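PDB 5AZ0: uncharacterized protein from Bombyx mori, which probably catalyses the NAD(P)H-dependent reduction of carbonyl compounds, as a member of the aldo-keto reductase family built on a TIM-barrel fold. Local coordinates for residues K3-P7 and L285-F291; E78-G82 and S122-L126; R95-L99 and L128-N132; L264-Q269 and I290-L295. All coordinates share one frame; numbering follows the deposited sequence.

Interaction 1 of 4, residues K3-P7 and L285-F291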
loop_
_atom_site.group_PDB
_atom_site.type_symbol
_atom_site.label_atom_id
_atom_site.label_comp_id
_atom_site.label_asym_id
_atom_site.label_seq_id
_atom_site.Cartn_x
_atom_site.Cartn_y
_atom_site.Cartn_z
ATOM N N LYS A 3 -14.410 -14.742 12.057
ATOM C CA LYS A 3 -13.737 -15.871 11.314
ATOM C C LYS A 3 -12.172 -15.751 11.206
ATOM O O LYS A 3 -11.451 -16.632 11.697
ATOM C CB LYS A 3 -14.368 -16.057 9.938
ATOM C CG LYS A 3 -13.909 -17.320 9.218
ATOM C CD LYS A 3 -15.034 -17.933 8.372
ATOM C CE LYS A 3 -14.869 -19.441 8.141
ATOM N NZ LYS A 3 -14.165 -19.751 6.865
ATOM N N VAL A 4 -11.648 -14.686 10.582
ATOM C CA VAL A 4 -10.204 -14.355 10.699
ATOM C C VAL A 4 -9.958 -13.273 11.726
ATOM O O VAL A 4 -10.767 -12.397 11.918
ATOM C CB VAL A 4 -9.565 -13.959 9.387
ATOM C CG1 VAL A 4 -9.761 -15.051 8.365
ATOM C CG2 VAL A 4 -10.075 -12.630 8.844
ATOM N N ASN A 5 -8.837 -13.336 12.406
ATOM C CA ASN A 5 -8.537 -12.360 13.408
ATOM C C ASN A 5 -7.221 -11.593 13.055
ATOM O O ASN A 5 -6.121 -12.058 13.325
ATOM C CB ASN A 5 -8.454 -13.040 14.752
ATOM C CG ASN A 5 -8.360 -12.040 15.886
ATOM O OD1 ASN A 5 -8.730 -10.874 15.735
ATOM N ND2 ASN A 5 -7.852 -12.482 17.024
ATOM N N VAL A 6 -7.359 -10.412 12.444
ATOM C CA VAL A 6 -6.215 -9.622 12.043
ATOM C C VAL A 6 -5.681 -8.773 13.192
ATOM O O VAL A 6 -6.322 -7.911 13.682
ATOM C CB VAL A 6 -6.543 -8.786 10.816
ATOM C CG1 VAL A 6 -5.294 -8.059 10.322
ATOM C CG2 VAL A 6 -7.037 -9.671 9.675
ATOM N N PRO A 7 -4.474 -9.038 13.656
ATOM C CA PRO A 7 -3.948 -8.102 14.647
ATOM C C PRO A 7 -3.580 -6.680 14.054
ATOM O O PRO A 7 -3.463 -6.510 12.835
ATOM C CB PRO A 7 -2.662 -8.799 15.125
ATOM C CG PRO A 7 -2.228 -9.559 13.942
ATOM C CD PRO A 7 -3.474 -10.034 13.235
ATOM N N LEU A 285 -9.380 -15.364 1.965
ATOM C CA LEU A 285 -9.401 -16.134 3.228
ATOM C C LEU A 285 -8.003 -16.656 3.641
ATOM O O LEU A 285 -7.601 -16.634 4.813
ATOM C CB LEU A 285 -10.363 -17.328 3.065
ATOM C CG LEU A 285 -10.465 -18.278 4.249
ATOM C CD1 LEU A 285 -10.747 -17.527 5.525
ATOM C CD2 LEU A 285 -11.494 -19.408 3.972
ATOM N N GLU A 286 -7.336 -17.208 2.651
ATOM C CA GLU A 286 -5.973 -17.814 2.796
ATOM C C GLU A 286 -4.992 -16.720 3.299
ATOM O O GLU A 286 -4.373 -16.906 4.348
ATOM C CB GLU A 286 -5.552 -18.390 1.437
ATOM C CG GLU A 286 -4.284 -19.257 1.363
ATOM C CD GLU A 286 -3.681 -19.362 -0.054
ATOM O OE1 GLU A 286 -4.338 -19.014 -1.045
ATOM O OE2 GLU A 286 -2.520 -19.796 -0.204
ATOM N N ASN A 287 -4.983 -15.536 2.634
ATOM C CA ASN A 287 -4.130 -14.391 3.071
ATOM C C ASN A 287 -4.296 -13.991 4.501
ATOM O O ASN A 287 -3.324 -13.535 5.098
ATOM C CB ASN A 287 -4.284 -13.187 2.161
ATOM C CG ASN A 287 -3.867 -13.494 0.768
ATOM O OD1 ASN A 287 -3.178 -14.467 0.566
ATOM N ND2 ASN A 287 -4.318 -12.730 -0.206
ATOM N N ALA A 288 -5.470 -14.194 5.102
ATOM C CA ALA A 288 -5.636 -13.766 6.508
ATOM C C ALA A 288 -5.369 -14.798 7.567
ATOM O O ALA A 288 -5.437 -14.475 8.788
ATOM C CB ALA A 288 -6.983 -13.132 6.750
ATOM N N SER A 289 -5.031 -16.008 7.127
ATOM C CA SER A 289 -4.810 -17.141 8.062
ATOM C C SER A 289 -3.286 -17.324 8.214
ATOM O O SER A 289 -2.726 -18.357 7.815
ATOM C CB SER A 289 -5.539 -18.397 7.543
ATOM O OG SER A 289 -6.837 -18.053 6.977
ATOM N N ILE A 290 -2.643 -16.275 8.772
ATOM C CA ILE A 290 -1.188 -16.135 8.783
ATOM C C ILE A 290 -0.622 -15.632 10.085
ATOM O O ILE A 290 0.551 -15.246 10.149
ATOM C CB ILE A 290 -0.698 -15.167 7.701
ATOM C CG1 ILE A 290 -1.267 -13.762 7.927
ATOM C CG2 ILE A 290 -1.064 -15.644 6.300
ATOM C CD1 ILE A 290 -0.648 -12.681 7.096
ATOM N N PHE A 291 -1.437 -15.576 11.123
ATOM C CA PHE A 291 -1.021 -14.907 12.352
ATOM C C PHE A 291 -0.732 -15.876 13.526
ATOM O O PHE A 291 -0.184 -15.468 14.542
ATOM C CB PHE A 291 -2.066 -13.835 12.711
ATOM C CG PHE A 291 -2.265 -12.830 11.618
ATOM C CD1 PHE A 291 -1.259 -11.896 11.318
ATOM C CD2 PHE A 291 -3.424 -12.826 10.854
ATOM C CE1 PHE A 291 -1.445 -10.979 10.297
ATOM C CE2 PHE A 291 -3.608 -11.896 9.838
ATOM C CZ PHE A 291 -2.614 -10.986 9.552
HETATM O O HOH W 1 -6.611 -15.105 11.002
#
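Val-4 and Ala-288 set the backbone spacing, their CA atoms 6.2 Å apart, as the irregular N-terminal strip 3-7 passes the helix end and turn of 285-291. The direct contacts are mostly apolar. Val-4 holds its CG1 anti to the carbonyl carbon (chi1 -56°), which sets that methyl between two partners: Ala-288 CB at 3.7 Å from Val-4 CG1, and Leu-285 CD1 at 3.9 Å from the same atom. Pro-7 covers one face of the Phe-291 ring in a CH-pi contact. Pro-7 CD stands 3.4 Å from the centroid of the Phe-291 ring, 11° off its normal, so the methylene sits over the middle of the ring, while Ile-290 CG1 of the same segment covers the opposite face. Polar linkage comes through one water, which accepts from Asn-5 N at 3.2 Å and donates to Ala-288 O at 2.6 Å. The turn is braced from within, since Ser-289 OG donates to Leu-285 O over 2.7 Å. Around this surface contact, helix 51-64 receives Lys-3, Val-4 and Leu-285 on Ile-64, and helix 259-269 meets Pro-7 through Tyr-268; the N-terminal strip then runs on into strand 8-10.

Interaction 2 of 4, residues E78-G82 and S122-L126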
loop_
_atom_site.group_PDB
_atom_site.type_symbol
_atom_site.label_atom_id
_atom_site.label_comp_id
_atom_site.label_asym_id
_atom_site.label_seq_id
_atom_site.Cartn_x
_atom_site.Cartn_y
_atom_site.Cartn_z
ATOM N N GLU A 78 -12.841 4.414 -6.176
ATOM C CA GLU A 78 -13.308 4.905 -4.848
ATOM C C GLU A 78 -14.842 4.929 -4.730
ATOM O O GLU A 78 -15.388 4.518 -3.692
ATOM C CB GLU A 78 -12.743 6.295 -4.543
ATOM C CG GLU A 78 -11.210 6.305 -4.300
ATOM C CD GLU A 78 -10.621 7.699 -4.318
ATOM O OE1 GLU A 78 -10.918 8.407 -5.282
ATOM O OE2 GLU A 78 -9.874 8.107 -3.371
ATOM N N PRO A 79 -15.565 5.383 -5.788
ATOM C CA PRO A 79 -17.075 5.404 -5.662
ATOM C C PRO A 79 -17.620 4.023 -5.373
ATOM O O PRO A 79 -18.366 3.819 -4.424
ATOM C CB PRO A 79 -17.522 5.995 -7.022
ATOM C CG PRO A 79 -16.311 6.774 -7.480
ATOM C CD PRO A 79 -15.157 5.899 -7.104
ATOM N N GLU A 80 -17.114 3.021 -6.071
ATOM C CA GLU A 80 -17.608 1.658 -5.850
ATOM C C GLU A 80 -17.207 1.099 -4.486
ATOM O O GLU A 80 -17.973 0.350 -3.850
ATOM C CB GLU A 80 -17.108 0.719 -6.943
ATOM C CG GLU A 80 -17.608 1.015 -8.361
ATOM C CD GLU A 80 -16.716 1.978 -9.185
ATOM O OE1 GLU A 80 -16.073 2.944 -8.675
ATOM O OE2 GLU A 80 -16.671 1.786 -10.401
ATOM N N ILE A 81 -15.984 1.419 -4.016
ATOM C CA ILE A 81 -15.571 0.933 -2.691
ATOM C C ILE A 81 -16.494 1.604 -1.664
ATOM O O ILE A 81 -16.873 1.024 -0.668
ATOM C CB ILE A 81 -14.066 1.300 -2.351
ATOM C CG1 ILE A 81 -13.081 0.686 -3.345
ATOM C CG2 ILE A 81 -13.743 0.978 -0.899
ATOM C CD1 ILE A 81 -13.124 -0.829 -3.421
ATOM N N GLY A 82 -16.780 2.873 -1.834
ATOM C CA GLY A 82 -17.647 3.528 -0.835
ATOM C C GLY A 82 -19.062 2.983 -0.731
ATOM O O GLY A 82 -19.651 2.987 0.353
ATOM N N SER A 122 -11.852 12.777 -2.978
ATOM C CA SER A 122 -11.782 11.340 -2.722
ATOM C C SER A 122 -12.832 10.988 -1.624
ATOM O O SER A 122 -13.454 9.914 -1.681
ATOM C CB SER A 122 -10.383 10.910 -2.240
ATOM O OG SER A 122 -9.473 10.663 -3.273
ATOM N N LEU A 123 -12.945 11.842 -0.615
ATOM C CA LEU A 123 -13.859 11.578 0.462
ATOM C C LEU A 123 -15.332 11.591 -0.043
ATOM O O LEU A 123 -16.151 10.753 0.388
ATOM C CB LEU A 123 -13.716 12.595 1.588
ATOM C CG LEU A 123 -12.422 12.504 2.413
ATOM C CD1 LEU A 123 -12.312 13.752 3.258
ATOM C CD2 LEU A 123 -12.474 11.311 3.338
ATOM N N HIS A 124 -15.641 12.519 -0.953
ATOM C CA HIS A 124 -16.957 12.477 -1.612
ATOM C C HIS A 124 -17.172 11.152 -2.369
ATOM O O HIS A 124 -18.175 10.531 -2.216
ATOM C CB HIS A 124 -17.192 13.688 -2.513
ATOM C CG HIS A 124 -18.630 13.954 -2.784
ATOM N ND1 HIS A 124 -19.298 13.405 -3.865
ATOM C CD2 HIS A 124 -19.560 14.633 -2.064
ATOM C CE1 HIS A 124 -20.563 13.775 -3.818
ATOM N NE2 HIS A 124 -20.731 14.546 -2.753
ATOM N N ARG A 125 -16.237 10.724 -3.184
ATOM C CA ARG A 125 -16.370 9.486 -3.887
ATOM C C ARG A 125 -16.656 8.324 -2.903
ATOM O O ARG A 125 -17.450 7.455 -3.212
ATOM C CB ARG A 125 -15.093 9.146 -4.689
ATOM C CG ARG A 125 -14.819 10.125 -5.847
ATOM C CD ARG A 125 -13.710 9.630 -6.787
ATOM N NE ARG A 125 -13.141 10.800 -7.440
ATOM C CZ ARG A 125 -12.067 11.478 -7.052
ATOM N NH1 ARG A 125 -11.250 11.049 -6.041
ATOM N NH2 ARG A 125 -11.797 12.617 -7.701
ATOM N N LEU A 126 -15.920 8.267 -1.797
ATOM C CA LEU A 126 -15.993 7.165 -0.855
ATOM C C LEU A 126 -17.202 7.287 0.048
ATOM O O LEU A 126 -17.485 6.365 0.724
ATOM C CB LEU A 126 -14.756 7.185 0.071
ATOM C CG LEU A 126 -13.501 6.780 -0.686
ATOM C CD1 LEU A 126 -12.281 7.233 0.122
ATOM C CD2 LEU A 126 -13.477 5.256 -0.879
HETATM O O HOH W 2 -19.331 4.885 2.144
#
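Glu-78 turns its CG anti to its own carbonyl carbon (chi1 -69°) and extends from there, carrying its carboxylate across to Ser-122 and Arg-125, while Arg-125, extended from CG to NE, brings its guanidinium back to meet it. The two carboxylate oxygens have different partners. Arg-125 NH1 donates to Glu-78 OE1 at 2.8 Å in a salt bridge; the guanidinium and carboxylate planes are only 20° apart, and the contact falls on the syn side of OE1. Ser-122 OG donates to the syn lone pair of Glu-78 OE2, at 2.6 Å. Thr-103 OG1 is a second hydrogen-bond partner of OE2, so three groups hold this buried carboxylate and fix its rotation, which would be expected to favour the ionised form. The aliphatic part of Arg-125 runs alongside Pro-79, with CB 3.9 Å from Pro-79 CG. Leu-126 CD2 reaches Glu-78 O at 3.5 Å. The CA atoms come closest at Gly-82, 4.0 Å from Leu-126 CA; having no side chain, Gly-82 permits that approach. A nearly straight CA-H...O contact joins Pro-79 CA to Arg-125 O at 3.2 Å, and one water donates to both Gly-82 O and Leu-126 O. The segment axes pass 7.7 Å apart at 44°, their N-to-C directions broadly alike. Helices 78-90 and 112-126 follow the adjacent parallel strands 68-70 and 100-105, so this is the packing of consecutive outer helices in a TIM barrel.

Interaction 3 of 4, residues R95-L99 and L128-N132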
loop_
_atom_site.group_PDB
_atom_site.type_symbol
_atom_site.label_atom_id
_atom_site.label_comp_id
_atom_site.label_asym_id
_atom_site.label_seq_id
_atom_site.Cartn_x
_atom_site.Cartn_y
_atom_site.Cartn_z
ATOM N N ARG A 95 -19.519 -1.093 11.807
ATOM C CA ARG A 95 -19.681 0.350 11.966
ATOM C C ARG A 95 -18.453 1.035 11.272
ATOM O O ARG A 95 -17.357 0.422 11.169
ATOM C CB ARG A 95 -19.657 0.746 13.457
ATOM C CG ARG A 95 -20.944 0.472 14.284
ATOM C CD ARG A 95 -20.859 1.027 15.722
ATOM N NE ARG A 95 -19.877 0.218 16.460
ATOM C CZ ARG A 95 -18.674 0.617 16.918
ATOM N NH1 ARG A 95 -18.226 1.882 16.804
ATOM N NH2 ARG A 95 -17.898 -0.282 17.532
ATOM N N ARG A 96 -18.642 2.280 10.827
ATOM C CA ARG A 96 -17.566 3.078 10.203
ATOM C C ARG A 96 -16.304 2.979 11.035
ATOM O O ARG A 96 -15.239 2.734 10.501
ATOM C CB ARG A 96 -17.987 4.562 10.048
ATOM C CG ARG A 96 -16.844 5.599 9.838
ATOM C CD ARG A 96 -16.229 5.347 8.511
ATOM N NE ARG A 96 -15.002 6.120 8.205
ATOM C CZ ARG A 96 -13.761 5.646 8.294
ATOM N NH1 ARG A 96 -13.507 4.466 8.863
ATOM N NH2 ARG A 96 -12.781 6.384 7.887
ATOM N N GLU A 97 -16.473 3.128 12.338
ATOM C CA GLU A 97 -15.427 3.173 13.324
ATOM C C GLU A 97 -14.603 1.873 13.355
ATOM O O GLU A 97 -13.498 1.882 13.919
ATOM C CB GLU A 97 -16.039 3.353 14.739
ATOM C CG GLU A 97 -16.642 4.737 15.087
ATOM C CD GLU A 97 -17.962 5.154 14.358
ATOM O OE1 GLU A 97 -18.797 4.301 13.939
ATOM O OE2 GLU A 97 -18.169 6.384 14.185
ATOM N N ASP A 98 -15.160 0.759 12.857
ATOM C CA ASP A 98 -14.385 -0.471 12.877
ATOM C C ASP A 98 -13.409 -0.522 11.698
ATOM O O ASP A 98 -12.573 -1.410 11.667
ATOM C CB ASP A 98 -15.321 -1.692 12.778
ATOM C CG ASP A 98 -16.411 -1.705 13.912
ATOM O OD1 ASP A 98 -16.114 -1.337 15.060
ATOM O OD2 ASP A 98 -17.567 -2.009 13.594
ATOM N N LEU A 99 -13.648 0.293 10.668
ATOM C CA LEU A 99 -12.893 0.178 9.449
ATOM C C LEU A 99 -11.683 1.134 9.475
ATOM O O LEU A 99 -11.797 2.204 10.024
ATOM C CB LEU A 99 -13.757 0.507 8.267
ATOM C CG LEU A 99 -14.929 -0.428 8.102
ATOM C CD1 LEU A 99 -15.847 0.137 7.010
ATOM C CD2 LEU A 99 -14.425 -1.788 7.713
ATOM N N LEU A 128 -17.519 9.473 2.694
ATOM C CA LEU A 128 -17.069 9.574 4.085
ATOM C C LEU A 128 -16.858 10.978 4.565
ATOM O O LEU A 128 -16.568 11.888 3.749
ATOM C CB LEU A 128 -15.730 8.827 4.214
ATOM C CG LEU A 128 -15.687 7.396 3.760
ATOM C CD1 LEU A 128 -14.247 6.866 3.790
ATOM C CD2 LEU A 128 -16.591 6.547 4.650
ATOM N N ASP A 129 -16.925 11.165 5.876
ATOM C CA ASP A 129 -16.489 12.381 6.592
ATOM C C ASP A 129 -14.974 12.489 6.547
ATOM O O ASP A 129 -14.438 13.551 6.329
ATOM C CB ASP A 129 -16.888 12.301 8.076
ATOM C CG ASP A 129 -16.410 13.505 8.923
ATOM O OD1 ASP A 129 -17.054 14.580 8.752
ATOM O OD2 ASP A 129 -15.463 13.347 9.803
ATOM N N HIS A 130 -14.306 11.344 6.832
ATOM C CA HIS A 130 -12.859 11.271 6.945
ATOM C C HIS A 130 -12.351 9.926 6.556
ATOM O O HIS A 130 -13.082 8.934 6.549
ATOM C CB HIS A 130 -12.377 11.606 8.361
ATOM C CG HIS A 130 -12.960 10.702 9.396
ATOM N ND1 HIS A 130 -14.119 11.027 10.088
ATOM C CD2 HIS A 130 -12.595 9.469 9.820
ATOM C CE1 HIS A 130 -14.423 10.023 10.902
ATOM N NE2 HIS A 130 -13.501 9.085 10.783
ATOM N N VAL A 131 -11.089 9.896 6.144
ATOM C CA VAL A 131 -10.365 8.648 6.021
ATOM C C VAL A 131 -9.562 8.441 7.295
ATOM O O VAL A 131 -9.355 9.382 8.063
ATOM C CB VAL A 131 -9.409 8.574 4.799
ATOM C CG1 VAL A 131 -10.195 8.293 3.483
ATOM C CG2 VAL A 131 -8.518 9.807 4.657
ATOM N N ASN A 132 -9.114 7.211 7.487
ATOM C CA ASN A 132 -8.204 6.886 8.589
ATOM C C ASN A 132 -6.763 7.259 8.247
ATOM O O ASN A 132 -5.998 7.571 9.161
ATOM C CB ASN A 132 -8.246 5.427 8.955
ATOM C CG ASN A 132 -9.650 5.022 9.403
ATOM O OD1 ASN A 132 -10.538 4.812 8.544
ATOM N ND2 ASN A 132 -9.865 4.970 10.740
HETATM O O HOH W 3 -12.340 4.277 12.199
#
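Arg-96 grips Asn-132 end-on, NH1 and NH2 both donating to the single acceptor OD1. The distances are 3.0 Å from Arg-96 NH1 and 2.8 Å from Arg-96 NH2 to Asn-132 OD1, which lies 2° out of the guanidinium plane. The two donors use the oxygen differently: NH1 meets it on a lone pair in the carbonyl plane, whereas NH2 stands well above that plane. A second hydrogen of NH2 goes almost straight to His-130 O, 2.9 Å from Arg-96 NH2. NH1 adds a weak bond to Leu-99 O. Arg-96 NE is buried here without a polar partner in the model, 3.9 Å from Leu-128 CD2. The guanidinium arrives by way of a side chain with CG anti to the backbone N (chi1 161°) and a bend at chi2. Over one guanidinium face reaches the His-130 ring with NE2.

In the next shell, His-130 ND1 donates to Asp-129 OD2 at 2.7 Å, in the ring plane, and so positions this ring. A water donates to Leu-99 O and accepts from Asn-132 ND2 at 3.0 Å. Ile-101 N also donates to Asn-132 OD1, so that this one oxygen accepts from three N-H donors, Arg-96 NH1, Arg-96 NH2 and Ile-101 N. The loops joined here lead into neighbouring parallel strands 100-105 and 133-136, placing the contact at the N-terminal ends of the barrel strands, the side away from the active-site face in such folds.

Interaction 4 of 4, residues L264-Q269 and I290-L295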
loop_
_atom_site.group_PDB
_atom_site.type_symbol
_atom_site.label_atom_id
_atom_site.label_comp_id
_atom_site.label_asym_id
_atom_site.label_seq_id
_atom_site.Cartn_x
_atom_site.Cartn_y
_atom_site.Cartn_z
ATOM N N LEU A 264 3.512 -13.953 3.464
ATOM C CA LEU A 264 2.842 -12.918 4.277
ATOM C C LEU A 264 3.199 -12.975 5.728
ATOM O O LEU A 264 3.325 -11.935 6.416
ATOM C CB LEU A 264 1.304 -12.913 4.124
ATOM C CG LEU A 264 0.828 -12.607 2.723
ATOM C CD1 LEU A 264 -0.726 -12.473 2.679
ATOM C CD2 LEU A 264 1.496 -11.393 2.116
ATOM N N GLY A 265 3.316 -14.180 6.250
ATOM C CA GLY A 265 3.674 -14.307 7.635
ATOM C C GLY A 265 5.083 -13.817 7.970
ATOM O O GLY A 265 5.330 -13.301 9.055
ATOM N N TYR A 266 5.985 -13.974 7.022
ATOM C CA TYR A 266 7.358 -13.487 7.133
ATOM C C TYR A 266 7.346 -11.922 7.273
ATOM O O TYR A 266 7.884 -11.340 8.265
ATOM C CB TYR A 266 8.119 -13.960 5.907
ATOM C CG TYR A 266 9.520 -13.414 5.874
ATOM C CD1 TYR A 266 10.459 -13.754 6.877
ATOM C CD2 TYR A 266 9.908 -12.515 4.884
ATOM C CE1 TYR A 266 11.743 -13.231 6.870
ATOM C CE2 TYR A 266 11.225 -12.005 4.837
ATOM C CZ TYR A 266 12.146 -12.379 5.829
ATOM O OH TYR A 266 13.432 -11.867 5.785
ATOM N N LEU A 267 6.605 -11.275 6.363
ATOM C CA LEU A 267 6.437 -9.787 6.404
ATOM C C LEU A 267 5.833 -9.386 7.702
ATOM O O LEU A 267 6.307 -8.415 8.371
ATOM C CB LEU A 267 5.623 -9.223 5.215
ATOM C CG LEU A 267 6.313 -9.445 3.869
ATOM C CD1 LEU A 267 5.435 -9.112 2.687
ATOM C CD2 LEU A 267 7.611 -8.639 3.741
ATOM N N TYR A 268 4.829 -10.150 8.138
ATOM C CA TYR A 268 4.172 -9.818 9.389
ATOM C C TYR A 268 5.161 -9.881 10.504
ATOM O O TYR A 268 5.153 -9.054 11.418
ATOM C CB TYR A 268 3.021 -10.787 9.661
ATOM C CG TYR A 268 2.507 -10.711 11.040
ATOM C CD1 TYR A 268 1.869 -9.600 11.482
ATOM C CD2 TYR A 268 2.684 -11.762 11.930
ATOM C CE1 TYR A 268 1.398 -9.493 12.779
ATOM C CE2 TYR A 268 2.200 -11.678 13.252
ATOM C CZ TYR A 268 1.554 -10.524 13.682
ATOM O OH TYR A 268 1.094 -10.393 15.024
ATOM N N GLN A 269 5.983 -10.927 10.457
ATOM C CA GLN A 269 6.990 -11.152 11.462
ATOM C C GLN A 269 8.147 -10.112 11.414
ATOM O O GLN A 269 8.742 -9.886 12.422
ATOM C CB GLN A 269 7.585 -12.563 11.320
ATOM C CG GLN A 269 8.304 -13.013 12.603
ATOM C CD GLN A 269 8.600 -14.524 12.646
ATOM O OE1 GLN A 269 7.710 -15.357 12.451
ATOM N NE2 GLN A 269 9.856 -14.860 12.894
ATOM N N ILE A 290 -2.643 -16.275 8.772
ATOM C CA ILE A 290 -1.188 -16.135 8.783
ATOM C C ILE A 290 -0.622 -15.632 10.085
ATOM O O ILE A 290 0.551 -15.246 10.149
ATOM C CB ILE A 290 -0.698 -15.167 7.701
ATOM C CG1 ILE A 290 -1.267 -13.762 7.927
ATOM C CG2 ILE A 290 -1.064 -15.644 6.300
ATOM C CD1 ILE A 290 -0.648 -12.681 7.096
ATOM N N PHE A 291 -1.437 -15.576 11.123
ATOM C CA PHE A 291 -1.021 -14.907 12.352
ATOM C C PHE A 291 -0.732 -15.876 13.526
ATOM O O PHE A 291 -0.184 -15.468 14.542
ATOM C CB PHE A 291 -2.066 -13.835 12.711
ATOM C CG PHE A 291 -2.265 -12.830 11.618
ATOM C CD1 PHE A 291 -1.259 -11.896 11.318
ATOM C CD2 PHE A 291 -3.424 -12.826 10.854
ATOM C CE1 PHE A 291 -1.445 -10.979 10.297
ATOM C CE2 PHE A 291 -3.608 -11.896 9.838
ATOM C CZ PHE A 291 -2.614 -10.986 9.552
ATOM N N ASP A 292 -0.984 -17.165 13.305
ATOM C CA ASP A 292 -0.884 -18.212 14.311
ATOM C C ASP A 292 0.410 -19.050 14.180
ATOM O O ASP A 292 0.415 -20.213 14.555
ATOM C CB ASP A 292 -2.109 -19.137 14.165
ATOM C CG ASP A 292 -2.199 -19.745 12.806
ATOM O OD1 ASP A 292 -1.333 -19.430 11.961
ATOM O OD2 ASP A 292 -3.142 -20.522 12.540
ATOM N N PHE A 293 1.497 -18.501 13.641
ATOM C CA PHE A 293 2.727 -19.286 13.510
ATOM C C PHE A 293 3.947 -18.391 13.579
ATOM O O PHE A 293 3.885 -17.254 13.173
ATOM C CB PHE A 293 2.683 -20.215 12.264
ATOM C CG PHE A 293 2.935 -19.543 10.926
ATOM C CD1 PHE A 293 1.916 -18.853 10.262
ATOM C CD2 PHE A 293 4.158 -19.712 10.252
ATOM C CE1 PHE A 293 2.131 -18.306 9.000
ATOM C CE2 PHE A 293 4.392 -19.142 8.989
ATOM C CZ PHE A 293 3.385 -18.415 8.370
ATOM N N GLN A 294 5.023 -18.902 14.161
ATOM C CA GLN A 294 6.257 -18.167 14.383
ATOM C C GLN A 294 7.290 -18.894 13.522
ATOM O O GLN A 294 7.445 -20.105 13.655
ATOM C CB GLN A 294 6.594 -18.202 15.874
ATOM C CG GLN A 294 7.757 -17.317 16.333
ATOM C CD GLN A 294 7.397 -15.831 16.450
ATOM O OE1 GLN A 294 6.245 -15.471 16.739
ATOM N NE2 GLN A 294 8.387 -14.960 16.228
ATOM N N LEU A 295 7.915 -18.186 12.575
ATOM C CA LEU A 295 8.984 -18.745 11.756
ATOM C C LEU A 295 10.216 -18.759 12.625
ATOM O O LEU A 295 10.521 -17.747 13.299
ATOM C CB LEU A 295 9.221 -17.954 10.463
ATOM C CG LEU A 295 8.125 -18.085 9.411
ATOM C CD1 LEU A 295 7.984 -16.793 8.595
ATOM C CD2 LEU A 295 8.294 -19.233 8.426
HETATM O O HOH W 4 5.161 -14.848 11.725
#
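Tyr-268 offers a ring face to the edge of Phe-291 in a T-shaped pair: the centroids are 5.0 Å apart, the planes stand at 86°, and Phe-291 CD1 lies 3.7 Å above the centre of the tyrosine ring. At the edge of the Tyr-266 ring, near its plane, sits Leu-295 CD1, which also packs on Tyr-266 CB at 3.9 Å. The side-chain amides of Gln-269 and Gln-294 are stacked, their planes 25° apart, with Gln-294 NE2 3.6 Å from Gln-269 CD. Within its own plane the Gln-269 amide is doubly bonded to a single residue. Leu-295 N donates to Gln-269 OE1 at 2.8 Å, on a lone pair in the carbonyl plane, and Gln-269 NE2 donates to Leu-295 O at 3.0 Å. With chi1 at -161° the Gln-269 chain leaves its backbone N behind and stays extended to the amide. Just over one turn earlier in helix 259-269, Leu-264 CB receives Ile-290 CD1 from the loop, at 3.6 Å. Gly-265, without a side chain, allows the Phe-293 ring close to the helix backbone, CZ lying 4.2 Å from Gly-265 CA. Leu-295 continues onto Val-300 of helix 297-304 and onto Ile-251 and Tyr-255 of helix 246-255. The two Gln-269 bonds run in opposite senses, amide oxygen to N-H and amide NH2 to C=O, so they settle which way the amide is turned and satisfy both main-chain polar groups of buried Leu-295 where no regular helix or strand would do so.

The contacts form two pairs on the TIM barrel. Interactions 1 and 4 have centres about 10 Å apart and share Ile-290 and Phe-291; Pro-7 CG also lies 3.6 Å from Tyr-268 OH. Together they join the N-terminal strip and the turn after helix 281-287 to helix 259-269. Interactions 2 and 3, centres about 12 Å apart, meet through Leu-123 and the 128-132 loop; interaction 2 packs the helices that follow strands 68-70 and 100-105, and interaction 3 joins the loops that lead into strands 100-105 and 133-136. Interactions 2 and 4 lie on opposite sides of the chain's centre, about 32 Å between contact centres. Along the chain, interaction 1 spans both 2 and 3, tying the first modelled residues to the end of helix 281-287 and the turn after it.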